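Local structure of NIPSNAP domain protein (Burkholderia xenovorans, 5K9F) at residues V23-S28 with G92-R97; A39-R44 with A76-N81. The protein is of unknown function but belongs to the NIPSNAP family and holds a molecule of oxamic acid in a pocket between its helices and sheet. All blocks are in the same frame, centred on the assembly; numbering follows the deposited sequence.

The two contacts tie helices to different neighbours within one NIPSNAP domain. Interaction 1 sets the start of helix 23-33 against the residues that lead from helix 82-91 into strand 95-105, an outermost strand of the four-stranded antiparallel sheet in this chain. Interaction 2 joins the ends of helices 35-42 and 68-79. Along the chain it is nested inside the loop closed by interaction 1, and helix 35-42 follows helix 23-33. Their centres lie 19 Å apart and their nearest atoms about 11 Å. Interaction 1 gives Phe26 and Ile95 to the wall of the oxamic acid pocket; interaction 2 holds two helices together just behind it, the Leu78 side chain about 6 Å from the ligand.

Interaction 1: residues V23-S28 with G92-R97; sequences VSTFLS and GSMIER. With OXM (oxamic acid), chain B.
The Phe26 ring is approached obliquely by Met94 CE and Ile95 CD1, while O1 of oxamic acid lies at its edge, near the ring plane, 3.9 Å from Phe26 CZ. Phe26 reaches this place because its CG is anti to the backbone N (chi1 -179°). Ile95 crosses the ring obliquely, its CG1 and CD1 each 4.1 Å from Phe26 CE2. Ile95 CD1 also lies 3.7 Å from O2 of oxamic acid. Both residues belong to the oxamic acid pocket, formed between helices and the antiparallel sheet of a domain whose family belongs to the dimeric alpha-beta barrel clan; Tyr16 on the sheet is another member and touches Ile95. The two apolar side chains pack on each other and close off one side of the pocket, and the ring edge probably presents weakly positive C-H groups to O1.

Nearer the surface, Met94 reaches across to the helix. Its SD lies 3.9 Å from Phe26 CB and 3.9 Å from Thr25 CG2, the Thr25 and Met94 side chains crossing at about a right angle. A bend at chi3 (-90°) brings Met94 CE to 4.0 Å from Phe26 CA, and this unbranched, flexible chain can follow the helix surface. Thr25 adds a methyl at the exposed margin.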
loop_
_atom_site.group_PDB
_atom_site.type_symbol
_atom_site.label_atom_id
_atom_site.label_comp_id
_atom_site.label_asym_id
_atom_site.label_seq_id
_atom_site.Cartn_x
_atom_site.Cartn_y
_atom_site.Cartn_z
ATOM N N VAL A 23 19.888 -3.605 -11.937
ATOM C CA VAL A 23 20.539 -3.941 -10.665
ATOM C C VAL A 23 22.010 -4.300 -10.872
ATOM O O VAL A 23 22.889 -3.807 -10.155
ATOM C CB VAL A 23 19.788 -5.081 -9.951
ATOM C CG1 VAL A 23 20.641 -5.619 -8.790
ATOM C CG2 VAL A 23 18.452 -4.582 -9.434
ATOM N N SER A 24 22.306 -5.180 -11.830
ATOM C CA SER A 24 23.696 -5.594 -11.993
ATOM C C SER A 24 24.575 -4.428 -12.439
ATOM O O SER A 24 25.732 -4.321 -12.006
ATOM C CB SER A 24 23.795 -6.764 -12.970
ATOM O OG SER A 24 23.401 -6.384 -14.270
ATOM N N THR A 25 24.048 -3.537 -13.280
ATOM C CA THR A 25 24.810 -2.358 -13.684
ATOM C C THR A 25 25.082 -1.451 -12.491
ATOM O O THR A 25 26.208 -0.958 -12.314
ATOM C CB THR A 25 24.050 -1.591 -14.768
ATOM O OG1 THR A 25 23.892 -2.422 -15.923
ATOM C CG2 THR A 25 24.799 -0.332 -15.170
ATOM N N PHE A 26 24.063 -1.229 -11.657
ATOM C CA PHE A 26 24.230 -0.386 -10.477
ATOM C C PHE A 26 25.262 -0.979 -9.526
ATOM O O PHE A 26 26.153 -0.270 -9.040
ATOM C CB PHE A 26 22.884 -0.203 -9.766
ATOM C CG PHE A 26 22.960 0.670 -8.542
ATOM C CD1 PHE A 26 23.254 0.124 -7.299
ATOM C CD2 PHE A 26 22.741 2.037 -8.636
ATOM C CE1 PHE A 26 23.343 0.917 -6.181
ATOM C CE2 PHE A 26 22.817 2.843 -7.517
ATOM C CZ PHE A 26 23.123 2.283 -6.282
ATOM N N LEU A 27 25.152 -2.278 -9.241
ATOM C CA LEU A 27 26.056 -2.891 -8.271
ATOM C C LEU A 27 27.497 -2.878 -8.767
ATOM O O LEU A 27 28.421 -2.686 -7.976
ATOM C CB LEU A 27 25.614 -4.322 -7.954
ATOM C CG LEU A 27 24.321 -4.408 -7.136
ATOM C CD1 LEU A 27 23.926 -5.872 -6.961
ATOM C CD2 LEU A 27 24.475 -3.706 -5.784
ATOM N N SER A 28 27.704 -3.093 -10.066
ATOM C CA SER A 28 29.056 -3.038 -10.614
ATOM C C SER A 28 29.632 -1.632 -10.532
ATOM O O SER A 28 30.804 -1.455 -10.169
ATOM C CB SER A 28 29.054 -3.527 -12.061
ATOM O OG SER A 28 28.791 -4.913 -12.115
ATOM N N GLY A 92 23.002 7.990 -10.472
ATOM C CA GLY A 92 21.727 8.404 -9.913
ATOM C C GLY A 92 20.538 8.143 -10.810
ATOM O O GLY A 92 19.438 7.887 -10.315
ATOM N N SER A 93 20.735 8.186 -12.133
ATOM C CA SER A 93 19.617 8.011 -13.050
ATOM C C SER A 93 18.990 6.622 -12.947
ATOM O O SER A 93 17.849 6.441 -13.386
ATOM C CB SER A 93 20.049 8.294 -14.494
ATOM O OG SER A 93 20.811 7.239 -15.059
ATOM N N MET A 94 19.691 5.643 -12.370
ATOM C CA MET A 94 19.096 4.324 -12.202
ATOM C C MET A 94 18.124 4.263 -11.031
ATOM O O MET A 94 17.356 3.305 -10.932
ATOM C CB MET A 94 20.195 3.262 -12.020
ATOM C CG MET A 94 20.969 2.993 -13.297
ATOM S SD MET A 94 22.307 1.796 -13.071
ATOM C CE MET A 94 23.647 2.882 -12.631
ATOM N N ILE A 95 18.122 5.263 -10.150
ATOM C CA ILE A 95 17.329 5.199 -8.924
ATOM C C ILE A 95 15.968 5.851 -9.151
ATOM O O ILE A 95 15.882 7.036 -9.500
ATOM C CB ILE A 95 18.068 5.866 -7.759
ATOM C CG1 ILE A 95 19.348 5.096 -7.441
ATOM C CG2 ILE A 95 17.178 5.902 -6.532
ATOM C CD1 ILE A 95 20.159 5.756 -6.353
ATOM N N GLU A 96 14.898 5.075 -8.953
ATOM C CA GLU A 96 13.545 5.601 -9.141
ATOM C C GLU A 96 12.920 6.103 -7.849
ATOM O O GLU A 96 12.158 7.087 -7.870
ATOM C CB GLU A 96 12.637 4.535 -9.762
ATOM C CG GLU A 96 13.018 4.188 -11.190
ATOM C CD GLU A 96 11.986 3.294 -11.849
ATOM O OE1 GLU A 96 11.125 2.746 -11.128
ATOM O OE2 GLU A 96 12.036 3.146 -13.080
ATOM N N ARG A 97 13.245 5.476 -6.727
ATOM C CA ARG A 97 12.592 5.768 -5.457
ATOM C C ARG A 97 13.516 5.322 -4.329
ATOM O O ARG A 97 14.278 4.366 -4.487
ATOM C CB ARG A 97 11.241 5.033 -5.396
ATOM C CG ARG A 97 10.503 5.178 -4.104
ATOM C CD ARG A 97 9.017 4.982 -4.327
ATOM N NE ARG A 97 8.635 3.588 -4.513
ATOM C CZ ARG A 97 8.374 2.759 -3.510
ATOM N NH1 ARG A 97 8.486 3.188 -2.261
ATOM N NH2 ARG A 97 8.007 1.511 -3.749
HETATM C C1 OXM B . 23.843 5.692 -3.233
HETATM N N1 OXM B . 23.476 5.855 -1.967
HETATM O O1 OXM B . 24.540 4.731 -3.627
HETATM C C2 OXM B . 23.408 6.658 -4.260
HETATM O O2 OXM B . 23.703 6.408 -5.453
HETATM O O3 OXM B . 22.759 7.681 -3.941
#

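Interaction 2: residues A39-R44 with A76-N81; sequences AGALGR and AILSGN
Leu78 sends its CG anti to the backbone N (chi1 175°), and a chi2 of 65° then places CD1 4.1 Å from Ala41 CB and CD2 4.3 Å from Leu42 CG. The two methyls of one leucine thus serve two neighbouring residues of segment 39-44. Although the CB of Leu42 does not point at the opposite helix, the branched end of its side chain comes nearer to Leu78.

The backbones are closest at Ala41 and Leu78, whose CA atoms are 5.7 Å apart. Such closeness suits alanine: the single methyl of Ala41 points toward the other segment, fills the narrow gap between the two backbones and meets Leu78 CB at 3.8 Å. Ile77 borders this methyl on the exposed side, with its CG2 4.4 Å from Ala41 CB. Leu78 suits its buried position, where its side chain also touches Ile37 and Gln38 of helix 35-42. The contact between the segments is entirely apolar, but a polar link lies beside it: the carbonyl O of Ala41 accepts a hydrogen bond from Arg74 NH1, one turn before Leu78 on the same helix.

Both helices stop here. Gly43 has a positive phi (108°), where a CB would be pressed against the preceding carbonyl O, and its N still bonds to Ala39 O at 2.9 Å. After helix 68-79, Asn81 OD1 caps the backbone N of Trp84, a pocket residue, as helix 82-91 begins. The arrangement is a close helix-helix contact centred on alanine, joining two helix C-termini and followed by an asparagine N-cap, in the helical layer over the antiparallel sheet of the domain.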
loop_
_atom_site.group_PDB
_atom_site.type_symbol
_atom_site.label_atom_id
_atom_site.label_comp_id
_atom_site.label_asym_id
_atom_site.label_seq_id
_atom_site.Cartn_x
_atom_site.Cartn_y
_atom_site.Cartn_z
ATOM N N ALA A 39 31.644 3.442 2.356
ATOM C CA ALA A 39 31.999 2.674 3.543
ATOM C C ALA A 39 33.037 3.410 4.376
ATOM O O ALA A 39 33.013 3.348 5.610
ATOM C CB ALA A 39 32.514 1.292 3.145
ATOM N N GLY A 40 33.957 4.118 3.719
ATOM C CA GLY A 40 34.944 4.882 4.461
ATOM C C GLY A 40 34.315 5.976 5.302
ATOM O O GLY A 40 34.734 6.221 6.434
ATOM N N ALA A 41 33.289 6.633 4.766
ATOM C CA ALA A 41 32.647 7.728 5.484
ATOM C C ALA A 41 31.683 7.221 6.549
ATOM O O ALA A 41 31.644 7.758 7.664
ATOM C CB ALA A 41 31.899 8.630 4.502
ATOM N N LEU A 42 30.874 6.216 6.213
ATOM C CA LEU A 42 29.802 5.787 7.105
ATOM C C LEU A 42 30.272 4.795 8.156
ATOM O O LEU A 42 29.703 4.754 9.255
ATOM C CB LEU A 42 28.656 5.180 6.296
ATOM C CG LEU A 42 27.968 6.143 5.325
ATOM C CD1 LEU A 42 26.733 5.504 4.683
ATOM C CD2 LEU A 42 27.598 7.458 5.996
ATOM N N GLY A 43 31.263 3.951 7.873
ATOM C CA GLY A 43 31.881 3.209 8.963
ATOM C C GLY A 43 31.639 1.715 9.130
ATOM O O GLY A 43 32.606 0.958 9.274
ATOM N N ARG A 44 30.380 1.271 9.162
ATOM C CA ARG A 44 30.052 -0.142 9.378
ATOM C C ARG A 44 28.937 -0.597 8.441
ATOM O O ARG A 44 27.756 -0.421 8.748
ATOM C CB ARG A 44 29.658 -0.351 10.836
ATOM C CG ARG A 44 29.439 -1.794 11.258
ATOM C CD ARG A 44 29.633 -1.953 12.772
ATOM N NE ARG A 44 28.762 -1.071 13.555
ATOM C CZ ARG A 44 29.182 -0.023 14.262
ATOM N NH1 ARG A 44 28.312 0.717 14.937
ATOM N NH2 ARG A 44 30.469 0.284 14.299
ATOM N N ALA A 76 26.914 13.827 6.407
ATOM C CA ALA A 76 27.304 15.121 5.858
ATOM C C ALA A 76 28.717 15.061 5.296
ATOM O O ALA A 76 29.017 15.707 4.283
ATOM C CB ALA A 76 27.190 16.210 6.926
ATOM N N ILE A 77 29.599 14.290 5.940
ATOM C CA ILE A 77 30.936 14.085 5.392
ATOM C C ILE A 77 30.845 13.442 4.019
ATOM O O ILE A 77 31.533 13.852 3.074
ATOM C CB ILE A 77 31.795 13.244 6.351
ATOM C CG1 ILE A 77 32.146 14.066 7.598
ATOM C CG2 ILE A 77 33.069 12.754 5.645
ATOM C CD1 ILE A 77 32.756 13.258 8.708
ATOM N N LEU A 78 29.984 12.435 3.883
ATOM C CA LEU A 78 29.862 11.753 2.602
ATOM C C LEU A 78 29.259 12.674 1.549
ATOM O O LEU A 78 29.767 12.765 0.425
ATOM C CB LEU A 78 29.017 10.497 2.773
ATOM C CG LEU A 78 28.700 9.743 1.488
ATOM C CD1 LEU A 78 29.981 9.196 0.873
ATOM C CD2 LEU A 78 27.710 8.639 1.821
ATOM N N SER A 79 28.180 13.381 1.910
ATOM C CA SER A 79 27.471 14.225 0.949
ATOM C C SER A 79 28.347 15.338 0.405
ATOM O O SER A 79 28.154 15.774 -0.737
ATOM C CB SER A 79 26.223 14.830 1.596
ATOM O OG SER A 79 25.270 13.828 1.893
ATOM N N GLY A 80 29.299 15.822 1.197
ATOM C CA GLY A 80 30.194 16.855 0.731
ATOM C C GLY A 80 31.429 16.374 0.007
ATOM O O GLY A 80 32.244 17.199 -0.415
ATOM N N ASN A 81 31.591 15.068 -0.163
ATOM C CA ASN A 81 32.800 14.528 -0.777
ATOM C C ASN A 81 32.727 14.690 -2.292
ATOM O O ASN A 81 31.782 14.192 -2.912
ATOM C CB ASN A 81 32.953 13.062 -0.389
ATOM C CG ASN A 81 34.203 12.421 -0.956
ATOM O OD1 ASN A 81 34.337 12.250 -2.167
ATOM N ND2 ASN A 81 35.104 12.015 -0.075
#